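Local coordinates for hypothetical membrane protein (Corynebacterium glutamicum, PDB 6JSB) that binds heme b and probably takes part in the heme transfer steps of corynebacterial heme uptake, at residues 123-126 with 130-133; 21-26 with 95-100; 38-43 with 55-60. All blocks are in the same frame, centred on the assembly; numbering follows the deposited sequence.

Interaction 1 (123-126 with 130-133); sequences EFVD and VADF. With HEM (protoporphyrin IX containing Fe), chain C.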
loop_
_atom_site.group_PDB
_atom_site.type_symbol
_atom_site.label_atom_id
_atom_site.label_comp_id
_atom_site.label_asym_id
_atom_site.label_seq_id
_atom_site.Cartn_x
_atom_site.Cartn_y
_atom_site.Cartn_z
ATOM N N GLU A 123 8.546 -11.183 9.234
ATOM C CA GLU A 123 9.448 -10.454 10.127
ATOM C C GLU A 123 10.884 -10.545 9.633
ATOM O O GLU A 123 11.308 -11.587 9.124
ATOM C CB GLU A 123 9.322 -11.093 11.524
ATOM C CG GLU A 123 10.094 -10.333 12.622
ATOM C CD GLU A 123 9.993 -11.037 13.970
ATOM O OE1 GLU A 123 10.719 -10.638 14.901
ATOM O OE2 GLU A 123 9.204 -11.986 14.085
ATOM N N PHE A 124 11.639 -9.444 9.733
ATOM C CA PHE A 124 13.083 -9.543 9.512
ATOM C C PHE A 124 13.735 -10.060 10.779
ATOM O O PHE A 124 13.683 -9.401 11.819
ATOM C CB PHE A 124 13.714 -8.211 9.104
ATOM C CG PHE A 124 15.204 -8.332 8.895
ATOM C CD1 PHE A 124 15.708 -8.869 7.719
ATOM C CD2 PHE A 124 16.097 -8.049 9.907
ATOM C CE1 PHE A 124 17.064 -9.064 7.522
ATOM C CE2 PHE A 124 17.477 -8.256 9.726
ATOM C CZ PHE A 124 17.963 -8.741 8.515
ATOM N N VAL A 125 14.338 -11.244 10.698
ATOM C CA VAL A 125 15.056 -11.817 11.837
ATOM C C VAL A 125 16.552 -11.720 11.542
ATOM O O VAL A 125 17.308 -11.087 12.297
ATOM C CB VAL A 125 14.604 -13.266 12.102
ATOM C CG1 VAL A 125 15.459 -13.918 13.203
ATOM C CG2 VAL A 125 13.159 -13.253 12.539
ATOM N N ASP A 126 17.001 -12.341 10.453
ATOM C CA ASP A 126 18.368 -12.212 9.972
ATOM C C ASP A 126 18.365 -12.676 8.528
ATOM O O ASP A 126 17.318 -13.036 7.978
ATOM C CB ASP A 126 19.377 -12.993 10.830
ATOM C CG ASP A 126 19.093 -14.482 10.880
ATOM O OD1 ASP A 126 18.666 -15.087 9.873
ATOM O OD2 ASP A 126 19.385 -15.101 11.937
ATOM N N VAL A 130 13.820 -17.657 7.057
ATOM C CA VAL A 130 12.509 -17.397 6.412
ATOM C C VAL A 130 11.501 -17.269 7.555
ATOM O O VAL A 130 10.926 -18.266 8.012
ATOM C CB VAL A 130 12.116 -18.522 5.453
ATOM C CG1 VAL A 130 10.779 -18.179 4.761
ATOM C CG2 VAL A 130 13.205 -18.692 4.364
ATOM N N ALA A 131 11.311 -16.055 8.051
ATOM C CA ALA A 131 10.571 -15.965 9.309
ATOM C C ALA A 131 9.030 -15.963 9.118
ATOM O O ALA A 131 8.487 -15.751 8.044
ATOM C CB ALA A 131 11.010 -14.694 10.057
ATOM N N ASP A 132 8.311 -16.187 10.215
ATOM C CA ASP A 132 6.860 -16.261 10.147
ATOM C C ASP A 132 6.268 -14.898 9.754
ATOM O O ASP A 132 6.824 -13.828 10.059
ATOM C CB ASP A 132 6.281 -16.672 11.506
ATOM C CG ASP A 132 6.522 -18.157 11.832
ATOM O OD1 ASP A 132 6.747 -18.509 13.007
ATOM O OD2 ASP A 132 6.508 -18.924 10.896
ATOM N N PHE A 133 5.116 -14.945 9.093
ATOM C CA PHE A 133 4.428 -13.702 8.743
ATOM C C PHE A 133 3.872 -12.944 9.964
ATOM O O PHE A 133 3.239 -13.538 10.855
ATOM C CB PHE A 133 3.276 -14.014 7.821
ATOM C CG PHE A 133 3.723 -14.454 6.460
ATOM C CD1 PHE A 133 4.130 -13.520 5.547
ATOM C CD2 PHE A 133 3.715 -15.792 6.118
ATOM C CE1 PHE A 133 4.527 -13.904 4.282
ATOM C CE2 PHE A 133 4.126 -16.218 4.823
ATOM C CZ PHE A 133 4.530 -15.259 3.905
HETATM C CHA HEM C . 17.183 -2.408 2.170
HETATM C CHB HEM C . 19.474 -6.680 2.233
HETATM C CHC HEM C . 15.470 -8.690 4.189
HETATM C CHD HEM C . 13.069 -4.438 3.800
HETATM C C1A HEM C . 18.155 -3.387 2.103
HETATM C C2A HEM C . 19.541 -3.113 1.770
HETATM C C3A HEM C . 20.210 -4.290 1.766
HETATM C C4A HEM C . 19.235 -5.324 2.113
HETATM C CMA HEM C . 21.721 -4.530 1.462
HETATM C CAA HEM C . 20.094 -1.700 1.491
HETATM C CBA HEM C . 20.086 -1.430 -0.006
HETATM C CGA HEM C . 20.293 0.048 -0.248
HETATM O O1A HEM C . 20.434 0.435 -1.441
HETATM O O2A HEM C . 20.296 0.824 0.760
HETATM C C1B HEM C . 18.590 -7.582 2.756
HETATM C C2B HEM C . 18.867 -9.004 2.963
HETATM C C3B HEM C . 17.772 -9.564 3.509
HETATM C C4B HEM C . 16.737 -8.530 3.644
HETATM C CMB HEM C . 20.246 -9.638 2.626
HETATM C CAB HEM C . 17.518 -11.041 3.933
HETATM C CBB HEM C . 18.239 -12.049 3.432
HETATM C C1C HEM C . 14.458 -7.726 4.249
HETATM C C2C HEM C . 13.115 -7.945 4.730
HETATM C C3C HEM C . 12.420 -6.792 4.586
HETATM C C4C HEM C . 13.340 -5.782 4.068
HETATM C CMC HEM C . 12.537 -9.308 5.195
HETATM C CAC HEM C . 10.948 -6.673 4.939
HETATM C CBC HEM C . 10.198 -5.830 4.243
HETATM C C1D HEM C . 13.998 -3.531 3.336
HETATM C C2D HEM C . 13.732 -2.127 3.123
HETATM C C3D HEM C . 14.858 -1.536 2.669
HETATM C C4D HEM C . 15.879 -2.564 2.556
HETATM C CMD HEM C . 12.376 -1.469 3.455
HETATM C CAD HEM C . 15.019 -0.026 2.310
HETATM C CBD HEM C . 14.811 0.083 0.776
HETATM C CGD HEM C . 14.921 1.561 0.411
HETATM O O1D HEM C . 16.093 2.072 0.429
HETATM O O2D HEM C . 13.831 2.176 0.138
HETATM N NA HEM C . 17.978 -4.767 2.336
HETATM N NB HEM C . 17.285 -7.356 3.141
HETATM N NC HEM C . 14.563 -6.383 3.875
HETATM N ND HEM C . 15.295 -3.747 2.957
HETATM FE FE HEM C . 16.123 -5.659 2.884
HETATM O O HOH W 1 11.931 -13.302 7.076
HETATM O O HOH W 2 7.525 -13.725 12.795
#

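Interaction 2 (21-26 with 95-100); sequences NNYLEG and FILDLD. With HEM (protoporphyrin IX containing Fe), chain C.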
loop_
_atom_site.group_PDB
_atom_site.type_symbol
_atom_site.label_atom_id
_atom_site.label_comp_id
_atom_site.label_asym_id
_atom_site.label_seq_id
_atom_site.Cartn_x
_atom_site.Cartn_y
_atom_site.Cartn_z
ATOM N N ASN A 21 10.633 -0.097 -4.226
ATOM C CA ASN A 21 10.442 -0.864 -5.468
ATOM C C ASN A 21 11.741 -1.007 -6.237
ATOM O O ASN A 21 12.029 -2.070 -6.810
ATOM C CB ASN A 21 9.407 -0.182 -6.380
ATOM C CG ASN A 21 8.010 -0.113 -5.709
ATOM O OD1 ASN A 21 7.578 -1.053 -5.047
ATOM N ND2 ASN A 21 7.291 0.988 -5.953
ATOM N N ASN A 22 12.537 0.052 -6.271
ATOM C CA ASN A 22 13.866 -0.022 -6.916
ATOM C C ASN A 22 14.743 -1.095 -6.277
ATOM O O ASN A 22 15.430 -1.867 -6.956
ATOM C CB ASN A 22 14.547 1.336 -6.779
ATOM C CG ASN A 22 15.854 1.377 -7.530
ATOM O OD1 ASN A 22 15.840 1.236 -8.748
ATOM N ND2 ASN A 22 16.973 1.551 -6.843
ATOM N N TYR A 23 14.760 -1.148 -4.939
ATOM C CA TYR A 23 15.558 -2.154 -4.243
ATOM C C TYR A 23 14.995 -3.559 -4.468
ATOM O O TYR A 23 15.753 -4.493 -4.763
ATOM C CB TYR A 23 15.550 -1.792 -2.749
ATOM C CG TYR A 23 15.620 -2.975 -1.831
ATOM C CD1 TYR A 23 16.834 -3.631 -1.603
ATOM C CD2 TYR A 23 14.496 -3.381 -1.110
ATOM C CE1 TYR A 23 16.868 -4.759 -0.668
ATOM C CE2 TYR A 23 14.540 -4.451 -0.201
ATOM C CZ TYR A 23 15.718 -5.117 -0.013
ATOM O OH TYR A 23 15.784 -6.173 0.846
ATOM N N LEU A 24 13.680 -3.715 -4.339
ATOM C CA LEU A 24 13.084 -5.055 -4.380
ATOM C C LEU A 24 13.247 -5.679 -5.763
ATOM O O LEU A 24 13.526 -6.881 -5.882
ATOM C CB LEU A 24 11.608 -4.939 -3.919
ATOM C CG LEU A 24 10.848 -6.279 -3.680
ATOM C CD1 LEU A 24 10.310 -6.840 -5.059
ATOM C CD2 LEU A 24 11.697 -7.359 -2.987
ATOM N N GLU A 25 13.078 -4.900 -6.827
ATOM C CA GLU A 25 13.216 -5.449 -8.179
ATOM C C GLU A 25 14.656 -5.468 -8.650
ATOM O O GLU A 25 14.920 -5.968 -9.764
ATOM C CB GLU A 25 12.373 -4.606 -9.137
ATOM C CG GLU A 25 10.894 -4.690 -8.784
ATOM C CD GLU A 25 9.991 -4.040 -9.887
ATOM O OE1 GLU A 25 9.675 -4.779 -10.850
ATOM O OE2 GLU A 25 9.618 -2.847 -9.738
ATOM N N GLY A 26 15.589 -4.969 -7.849
ATOM C CA GLY A 26 16.999 -4.846 -8.215
ATOM C C GLY A 26 17.872 -6.020 -7.788
ATOM O O GLY A 26 17.402 -7.062 -7.287
ATOM N N PHE A 95 10.765 -17.061 0.247
ATOM C CA PHE A 95 11.233 -15.686 0.112
ATOM C C PHE A 95 11.414 -15.079 1.510
ATOM O O PHE A 95 10.458 -14.986 2.292
ATOM C CB PHE A 95 10.232 -14.866 -0.695
ATOM C CG PHE A 95 10.265 -15.163 -2.162
ATOM C CD1 PHE A 95 11.312 -14.711 -2.919
ATOM C CD2 PHE A 95 9.229 -15.888 -2.765
ATOM C CE1 PHE A 95 11.311 -14.944 -4.314
ATOM C CE2 PHE A 95 9.233 -16.154 -4.154
ATOM C CZ PHE A 95 10.293 -15.673 -4.914
ATOM N N ILE A 96 12.638 -14.698 1.843
ATOM C CA ILE A 96 12.832 -14.066 3.166
ATOM C C ILE A 96 12.072 -12.759 3.279
ATOM O O ILE A 96 11.549 -12.419 4.360
ATOM C CB ILE A 96 14.331 -13.886 3.440
ATOM C CG1 ILE A 96 14.926 -15.306 3.634
ATOM C CG2 ILE A 96 14.504 -13.041 4.696
ATOM C CD1 ILE A 96 16.481 -15.332 3.667
ATOM N N LEU A 97 12.031 -11.969 2.201
ATOM C CA LEU A 97 11.228 -10.765 2.135
ATOM C C LEU A 97 9.947 -11.165 1.406
ATOM O O LEU A 97 9.974 -11.602 0.234
ATOM C CB LEU A 97 11.979 -9.627 1.426
ATOM C CG LEU A 97 11.287 -8.265 1.467
ATOM C CD1 LEU A 97 12.353 -7.278 0.989
ATOM C CD2 LEU A 97 10.045 -8.226 0.535
ATOM N N ASP A 98 8.817 -11.098 2.110
ATOM C CA ASP A 98 7.557 -11.515 1.487
ATOM C C ASP A 98 6.472 -10.645 2.110
ATOM O O ASP A 98 6.096 -10.847 3.269
ATOM C CB ASP A 98 7.312 -13.015 1.726
ATOM C CG ASP A 98 6.152 -13.570 0.919
ATOM O OD1 ASP A 98 5.149 -12.850 0.711
ATOM O OD2 ASP A 98 6.197 -14.785 0.524
ATOM N N LEU A 99 6.047 -9.649 1.352
ATOM C CA LEU A 99 5.242 -8.525 1.856
ATOM C C LEU A 99 3.997 -8.349 0.986
ATOM O O LEU A 99 4.085 -8.362 -0.247
ATOM C CB LEU A 99 6.084 -7.230 1.775
ATOM C CG LEU A 99 5.317 -5.922 2.014
ATOM C CD1 LEU A 99 4.793 -5.772 3.454
ATOM C CD2 LEU A 99 6.275 -4.741 1.725
ATOM N N ASP A 100 2.840 -8.178 1.606
ATOM C CA ASP A 100 1.612 -8.001 0.846
ATOM C C ASP A 100 0.812 -6.890 1.495
ATOM O O ASP A 100 0.638 -6.910 2.724
ATOM C CB ASP A 100 0.796 -9.277 0.852
ATOM C CG ASP A 100 -0.326 -9.233 -0.134
ATOM O OD1 ASP A 100 -0.184 -9.780 -1.269
ATOM O OD2 ASP A 100 -1.396 -8.682 0.208
HETATM C CHA HEM C . 17.183 -2.408 2.170
HETATM C CHB HEM C . 19.474 -6.680 2.233
HETATM C CHC HEM C . 15.470 -8.690 4.189
HETATM C CHD HEM C . 13.069 -4.438 3.800
HETATM C C1A HEM C . 18.155 -3.387 2.103
HETATM C C2A HEM C . 19.541 -3.113 1.770
HETATM C C3A HEM C . 20.210 -4.290 1.766
HETATM C C4A HEM C . 19.235 -5.324 2.113
HETATM C CMA HEM C . 21.721 -4.530 1.462
HETATM C CAA HEM C . 20.094 -1.700 1.491
HETATM C CBA HEM C . 20.086 -1.430 -0.006
HETATM C CGA HEM C . 20.293 0.048 -0.248
HETATM O O1A HEM C . 20.434 0.435 -1.441
HETATM O O2A HEM C . 20.296 0.824 0.760
HETATM C C1B HEM C . 18.590 -7.582 2.756
HETATM C C2B HEM C . 18.867 -9.004 2.963
HETATM C C3B HEM C . 17.772 -9.564 3.509
HETATM C C4B HEM C . 16.737 -8.530 3.644
HETATM C CMB HEM C . 20.246 -9.638 2.626
HETATM C CAB HEM C . 17.518 -11.041 3.933
HETATM C CBB HEM C . 18.239 -12.049 3.432
HETATM C C1C HEM C . 14.458 -7.726 4.249
HETATM C C2C HEM C . 13.115 -7.945 4.730
HETATM C C3C HEM C . 12.420 -6.792 4.586
HETATM C C4C HEM C . 13.340 -5.782 4.068
HETATM C CMC HEM C . 12.537 -9.308 5.195
HETATM C CAC HEM C . 10.948 -6.673 4.939
HETATM C CBC HEM C . 10.198 -5.830 4.243
HETATM C C1D HEM C . 13.998 -3.531 3.336
HETATM C C2D HEM C . 13.732 -2.127 3.123
HETATM C C3D HEM C . 14.858 -1.536 2.669
HETATM C C4D HEM C . 15.879 -2.564 2.556
HETATM C CMD HEM C . 12.376 -1.469 3.455
HETATM C CAD HEM C . 15.019 -0.026 2.310
HETATM C CBD HEM C . 14.811 0.083 0.776
HETATM C CGD HEM C . 14.921 1.561 0.411
HETATM O O1D HEM C . 16.093 2.072 0.429
HETATM O O2D HEM C . 13.831 2.176 0.138
HETATM N NA HEM C . 17.978 -4.767 2.336
HETATM N NB HEM C . 17.285 -7.356 3.141
HETATM N NC HEM C . 14.563 -6.383 3.875
HETATM N ND HEM C . 15.295 -3.747 2.957
HETATM FE FE HEM C . 16.123 -5.659 2.884
#

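Interaction 3 (38-43 with 55-60); sequences GGIEVR and REFTWP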
loop_
_atom_site.group_PDB
_atom_site.type_symbol
_atom_site.label_atom_id
_atom_site.label_comp_id
_atom_site.label_asym_id
_atom_site.label_seq_id
_atom_site.Cartn_x
_atom_site.Cartn_y
_atom_site.Cartn_z
ATOM N N GLY A 38 11.891 -13.277 -7.255
ATOM C CA GLY A 38 10.512 -12.879 -7.108
ATOM C C GLY A 38 10.246 -11.589 -7.861
ATOM O O GLY A 38 10.690 -11.432 -9.013
ATOM N N GLY A 39 9.597 -10.642 -7.230
ATOM C CA GLY A 39 9.290 -9.403 -7.917
ATOM C C GLY A 39 7.982 -8.892 -7.366
ATOM O O GLY A 39 7.714 -9.032 -6.168
ATOM N N ILE A 40 7.222 -8.205 -8.227
ATOM C CA ILE A 40 5.985 -7.555 -7.793
ATOM C C ILE A 40 4.805 -8.105 -8.596
ATOM O O ILE A 40 4.868 -8.167 -9.838
ATOM C CB ILE A 40 6.110 -6.018 -7.963
ATOM C CG1 ILE A 40 7.265 -5.511 -7.073
ATOM C CG2 ILE A 40 4.748 -5.295 -7.719
ATOM C CD1 ILE A 40 7.529 -3.991 -7.120
ATOM N N GLU A 41 3.738 -8.517 -7.906
ATOM C CA GLU A 41 2.492 -8.922 -8.543
ATOM C C GLU A 41 1.364 -8.070 -7.983
ATOM O O GLU A 41 1.351 -7.753 -6.793
ATOM C CB GLU A 41 2.190 -10.435 -8.306
ATOM C CG GLU A 41 0.967 -10.962 -9.058
ATOM C CD GLU A 41 0.895 -12.495 -9.109
ATOM O OE1 GLU A 41 1.236 -13.152 -8.104
ATOM O OE2 GLU A 41 0.530 -13.058 -10.170
ATOM N N VAL A 42 0.436 -7.652 -8.848
ATOM C CA VAL A 42 -0.696 -6.844 -8.390
ATOM C C VAL A 42 -1.995 -7.611 -8.666
ATOM O O VAL A 42 -2.022 -8.531 -9.497
ATOM C CB VAL A 42 -0.710 -5.435 -9.051
ATOM C CG1 VAL A 42 0.683 -4.763 -8.861
ATOM C CG2 VAL A 42 -1.118 -5.558 -10.541
ATOM N N ARG A 43 -3.080 -7.239 -7.963
ATOM C CA ARG A 43 -4.324 -7.963 -8.110
ATOM C C ARG A 43 -5.504 -7.067 -7.718
ATOM O O ARG A 43 -5.339 -5.987 -7.124
ATOM C CB ARG A 43 -4.317 -9.237 -7.247
ATOM C CG ARG A 43 -4.278 -8.922 -5.735
ATOM C CD ARG A 43 -4.275 -10.249 -4.955
ATOM N NE ARG A 43 -4.418 -10.029 -3.503
ATOM C CZ ARG A 43 -3.416 -9.658 -2.722
ATOM N NH1 ARG A 43 -2.191 -9.438 -3.229
ATOM N NH2 ARG A 43 -3.650 -9.516 -1.399
ATOM N N ARG A 55 8.172 2.751 -11.033
ATOM C CA ARG A 55 6.923 2.020 -10.945
ATOM C C ARG A 55 5.876 2.874 -10.239
ATOM O O ARG A 55 6.158 3.562 -9.222
ATOM C CB ARG A 55 7.113 0.712 -10.161
ATOM C CG ARG A 55 5.798 -0.116 -10.079
ATOM C CD ARG A 55 6.132 -1.474 -9.457
ATOM N NE ARG A 55 6.904 -2.402 -10.338
ATOM C CZ ARG A 55 6.328 -3.209 -11.217
ATOM N NH1 ARG A 55 5.012 -3.142 -11.482
ATOM N NH2 ARG A 55 7.090 -4.112 -11.861
ATOM N N GLU A 56 4.664 2.776 -10.753
ATOM C CA GLU A 56 3.496 3.460 -10.136
ATOM C C GLU A 56 2.398 2.444 -9.897
ATOM O O GLU A 56 2.295 1.422 -10.613
ATOM C CB GLU A 56 2.974 4.553 -11.109
ATOM C CG GLU A 56 3.992 5.695 -11.259
ATOM C CD GLU A 56 3.491 6.792 -12.175
ATOM O OE1 GLU A 56 3.741 6.673 -13.367
ATOM O OE2 GLU A 56 2.816 7.752 -11.703
ATOM N N PHE A 57 1.563 2.697 -8.873
ATOM C CA PHE A 57 0.377 1.875 -8.666
ATOM C C PHE A 57 -0.847 2.760 -8.586
ATOM O O PHE A 57 -0.807 3.788 -7.882
ATOM C CB PHE A 57 0.431 1.092 -7.297
ATOM C CG PHE A 57 1.594 0.171 -7.124
ATOM C CD1 PHE A 57 2.557 0.458 -6.153
ATOM C CD2 PHE A 57 1.698 -0.993 -7.888
ATOM C CE1 PHE A 57 3.659 -0.411 -5.940
ATOM C CE2 PHE A 57 2.746 -1.844 -7.668
ATOM C CZ PHE A 57 3.744 -1.558 -6.726
ATOM N N THR A 58 -1.943 2.356 -9.234
ATOM C CA THR A 58 -3.221 3.018 -8.944
ATOM C C THR A 58 -4.109 1.996 -8.248
ATOM O O THR A 58 -4.094 0.812 -8.606
ATOM C CB THR A 58 -3.958 3.553 -10.187
ATOM O OG1 THR A 58 -4.457 2.443 -10.941
ATOM C CG2 THR A 58 -3.032 4.411 -11.025
ATOM N N TRP A 59 -4.819 2.428 -7.223
ATOM C CA TRP A 59 -5.655 1.576 -6.415
ATOM C C TRP A 59 -7.104 1.988 -6.631
ATOM O O TRP A 59 -7.398 3.199 -6.581
ATOM C CB TRP A 59 -5.289 1.735 -4.900
ATOM C CG TRP A 59 -3.817 1.464 -4.569
ATOM C CD1 TRP A 59 -2.749 2.297 -4.815
ATOM C CD2 TRP A 59 -3.278 0.311 -3.882
ATOM N NE1 TRP A 59 -1.574 1.735 -4.338
ATOM C CE2 TRP A 59 -1.869 0.511 -3.773
ATOM C CE3 TRP A 59 -3.855 -0.862 -3.371
ATOM C CZ2 TRP A 59 -1.038 -0.375 -3.132
ATOM C CZ3 TRP A 59 -2.999 -1.801 -2.730
ATOM C CH2 TRP A 59 -1.613 -1.550 -2.625
ATOM N N PRO A 60 -8.030 1.047 -6.847
ATOM C CA PRO A 60 -9.399 1.436 -7.185
ATOM C C PRO A 60 -10.163 1.864 -5.944
ATOM O O PRO A 60 -10.085 1.221 -4.908
ATOM C CB PRO A 60 -9.992 0.144 -7.785
ATOM C CG PRO A 60 -9.210 -0.999 -7.043
ATOM C CD PRO A 60 -7.807 -0.421 -6.943
#

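Interaction 1 (123-126 with 130-133)
V125 puts its two methyl branches to unequal use against A131: with CG1 anti to the backbone N (chi1 174°), CG2 is the branch left beside that N, and it lies against A131 CB at 3.6 Å. Two residues earlier, E123 is extended from CB out to its carboxylate, so OE2 ends up within bridging distance of the partner backbone. The A131 methyl points toward the other segment and touches both the V125 branch and the carbonyl oxygen of E123, 3.3 Å from A131 CB.

Polar links run alongside the methyl. E123 N donates to D132 O in a long (3.3 Å) but nearly straight bond, with 169° at the hydrogen and the donor tilted 28° from the carbonyl plane. That same D132 O takes a second proton from a water 2.8 Å away, which also donates to E123 OE2 and so ties the end of the acid back to the backbone opposite. A second water joins E123 O to A131 N, accepting from the latter at 3.0 Å. Between them, one direct bond and two water bridges couple two pieces of chain that are almost wholly loop here.

F124 turns away from this seam and toward the cofactor: its CD1 comes within 3.5 Å of the meso carbon CHC of the heme, the ring lying oblique to it, while F176 meets the same ring edge-to-face. R122 NH1 is hydrogen-bonded to A131 O.

Taken together, this is the base of the loop joining antiparallel neighbours 112-122 and 133-136, a water-bridged β-hairpin connection which gives E123 and F124 to the heme pocket of the HtaA domain.

Interaction 2 (21-26 with 95-100)
The apolar part of this contact centres on L97, which uses both of its methyls. CD1 lies 3.6 Å from Y23 OH and a little farther from Y23 CE2, approaching the tyrosine ring at a slant; L24 CD2 meets both methyls of L97, at 4.0 Å from CD2. L24 reaches them because its CG stands anti to the backbone N (chi1 -171°), sending the isobutyl group off helix 18-24 toward the strand. All three residues are buried.

Metal coordination comes next. Y23 OH binds the heme iron at 2.1 Å, and its strongest polar partner besides the metal is H80 NE2, a second-shell hydrogen bond that would fix the direction of the oxygen and could tune its donation to the iron.

Packing on the porphyrin is the third kind. One face of the Y23 ring looks onto the macrocycle, with heme C4D 3.5 Å above the ring plane and displaced toward the rim. L97 lies over the neighbouring pyrrole, CD1 being 3.6 Å from heme C4C, and I96 CG2 touches the vinyl carbon CAB at 3.7 Å. I96 and L97 both face G79 in a classic beta bulge, where the strand also turns a corner; this is consistent with two consecutive residues both reaching the heme.

The whole is a tyrosine-ligated heme site with a histidine hydrogen-bonded to the ligand oxygen, a Tyr-His pairing also known from the hemophore HasA, set here between a short helix and a bulged strand of the HtaA domain; S19 and Y177 add hydrogen bonds to the heme.

Interaction 3 (38-43 with 55-60)
This is side-chain packing between two strands that are not neighbours, in which I40 and V42 of strand 39-43 face R55, just before strand 56-65, and F57 within it. Both strands pair antiparallel with 68-81, and V75 of that strand touches I40 and F57 alike. The backbones stay well apart, with 8.8 Å between V42 CA and F57 CA, leaving side chains alone to make the contact.

F57 receives two aliphatic groups in different ways. I40 CG2 comes at the ring edge, in its plane, 4.0 Å from CE2, whereas V42 CG1 approaches the same CE2 obliquely at 3.8 Å. With V42 CG1 set beside the backbone N (chi1 -52°), this methyl is the one that leans across to the phenyl ring.

The other branch of I40 serves the arginine. Its CD1 lies 3.6 Å from R55 NE, the two side chains running alongside in opposite senses, and I40 CB stands 4.3 Å above the centre of one guanidinium face. A bend at chi3 (-72°) turns that flat group over the isoleucine, while farther back R55 CG rests above a face of F57, offset toward its rim. Apolar contact over the face leaves the guanidinium N-H groups to polar partners: NE makes a salt bridge to E25, and NH1 bonds to T48.

N21 and L24 of helix 18-24 also touch I40; the cluster lies on the side of the antiparallel β-sheet that faces this helix, which carries the heme ligand.

How the interactions relate
From the N terminus, helix 18-24 comes first, and interaction 2 joins it to strand 95-109, closing a loop of 68 intervening residues. Interaction 3 is nested inside that loop, bringing together strands 39-43 and 56-65 with 11 residues between. Two salt bridges, E25 to R55 and D100 to R43, connect interactions 2 and 3, whose centres lie 12 Å apart. Interaction 1 follows in series, closing the short loop between strands 112-122 and 133-136. It touches interaction 2 where V130 packs on I96, and both reach the heme. Interactions 1 and 3 do not touch; interaction 2, touching both, links the loop of interaction 1 to the strands of interaction 3.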